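Local coordinates for capsid Protein (Unidentified, PDB 4DMI) that probably builds the shell of a phage particle as a capsid protein, five copies of which assemble into a pentamer, at residues B[59-62]-B[63-67]. Numbering follows the deposited sequence.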
# COMPACT_ATOMS: atom_id res chain seq x y z
N LYS B 59 8.56 -8.14 9.76
CA LYS B 59 8.74 -8.88 8.51
C LYS B 59 10.13 -8.72 7.88
O LYS B 59 10.36 -9.19 6.76
CB LYS B 59 7.66 -8.47 7.50
CG LYS B 59 6.26 -8.87 7.98
CD LYS B 59 5.17 -8.36 7.05
CE LYS B 59 5.15 -9.10 5.74
NZ LYS B 59 3.88 -8.74 4.99
N ALA B 60 11.04 -8.07 8.60
CA ALA B 60 12.37 -7.76 8.06
C ALA B 60 13.17 -8.99 7.67
O ALA B 60 13.10 -10.02 8.34
CB ALA B 60 13.18 -6.91 9.03
N PHE B 61 13.95 -8.87 6.61
CA PHE B 61 14.89 -9.91 6.21
C PHE B 61 16.20 -9.79 6.97
O PHE B 61 16.69 -8.68 7.23
CB PHE B 61 15.18 -9.81 4.70
CG PHE B 61 14.03 -10.23 3.84
CD1 PHE B 61 13.77 -11.57 3.59
CD2 PHE B 61 13.19 -9.28 3.27
CE1 PHE B 61 12.70 -11.96 2.79
CE2 PHE B 61 12.11 -9.66 2.48
CZ PHE B 61 11.87 -11.01 2.24
N THR B 62 16.80 -10.93 7.30
CA THR B 62 18.12 -10.95 7.93
C THR B 62 19.01 -11.97 7.24
O THR B 62 18.52 -12.84 6.52
CB THR B 62 18.05 -11.34 9.43
OG1 THR B 62 17.63 -12.71 9.56
CG2 THR B 62 17.08 -10.44 10.20
N LEU B 63 20.32 -11.89 7.48
CA LEU B 63 21.25 -12.88 6.94
C LEU B 63 20.84 -14.29 7.37
O LEU B 63 20.90 -15.25 6.59
CB LEU B 63 22.67 -12.56 7.39
CG LEU B 63 23.78 -13.53 6.98
CD1 LEU B 63 23.86 -13.74 5.49
CD2 LEU B 63 25.12 -13.04 7.52
N ILE B 64 20.38 -14.41 8.61
CA ILE B 64 20.01 -15.72 9.14
C ILE B 64 18.67 -16.23 8.62
O ILE B 64 18.54 -17.43 8.33
CB ILE B 64 20.09 -15.73 10.69
CG1 ILE B 64 21.56 -15.88 11.11
CG2 ILE B 64 19.25 -16.85 11.29
CD1 ILE B 64 21.81 -15.62 12.57
N ASN B 65 17.68 -15.36 8.48
CA ASN B 65 16.33 -15.81 8.12
C ASN B 65 15.99 -15.87 6.63
O ASN B 65 14.96 -16.42 6.24
CB ASN B 65 15.24 -15.05 8.92
CG ASN B 65 14.93 -13.64 8.38
OD1 ASN B 65 15.24 -13.30 7.25
ND2 ASN B 65 14.29 -12.83 9.21
N THR B 66 16.87 -15.35 5.78
CA THR B 66 16.53 -15.19 4.37
C THR B 66 16.75 -16.47 3.59
O THR B 66 17.81 -17.10 3.67
CB THR B 66 17.40 -14.09 3.75
OG1 THR B 66 16.98 -12.82 4.27
CG2 THR B 66 17.24 -14.05 2.23
N ILE B 67 15.71 -16.88 2.86
CA ILE B 67 15.79 -18.00 1.95
C ILE B 67 16.07 -17.40 0.59
O ILE B 67 15.15 -16.98 -0.12
CB ILE B 67 14.46 -18.77 1.90
CG1 ILE B 67 14.03 -19.22 3.31
CG2 ILE B 67 14.60 -20.00 1.01
CD1 ILE B 67 12.58 -19.66 3.37
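Thr62 and Asn65 clasp each other, each side chain bonding the other's backbone N-H. Thr62 OG1 accepts from Asn65 N at 2.9 Å, and Asn65 OD1 accepts from Thr62 N at 2.8 Å. The torsions put the acceptors there: OG1 of Thr62 (chi1 67°) and CG of Asn65 (chi1 79°) each sit between the backbone N and the carbonyl carbon of their own residue, and the two side chains cross at about a right angle. Thr62 N comes in above the plane of the Asn65 side-chain carbonyl rather than on a lone pair. The other end of the amide is held too, since Asn65 ND2 gives a nearly straight bond of 3.2 Å to Ala60 O, close to both the Asn65 amide plane and the carbonyl plane of Ala60; these two grips fix the rotation of the amide. The reciprocal pairing has the pattern of a capping box, though residues 63-65 take only helical backbone angles, without regular helix bonds, in the loop between helix 55-58 and strand 67-72. Thr66 binds back to the start of this bend: its hydroxyl donates to Thr62 O over 2.7 Å, from above the carbonyl plane, while its backbone N adds a weak bond to the same oxygen. That hydroxyl also lies at the edge of the Phe61 ring, with OG1 3.5 Å from CD1. Phe61 and Thr66 both pack on Ile162 of strand 158-167, whereas Lys113 of a neighbouring subunit hydrogen-bonds Leu63 O and Thr66 O.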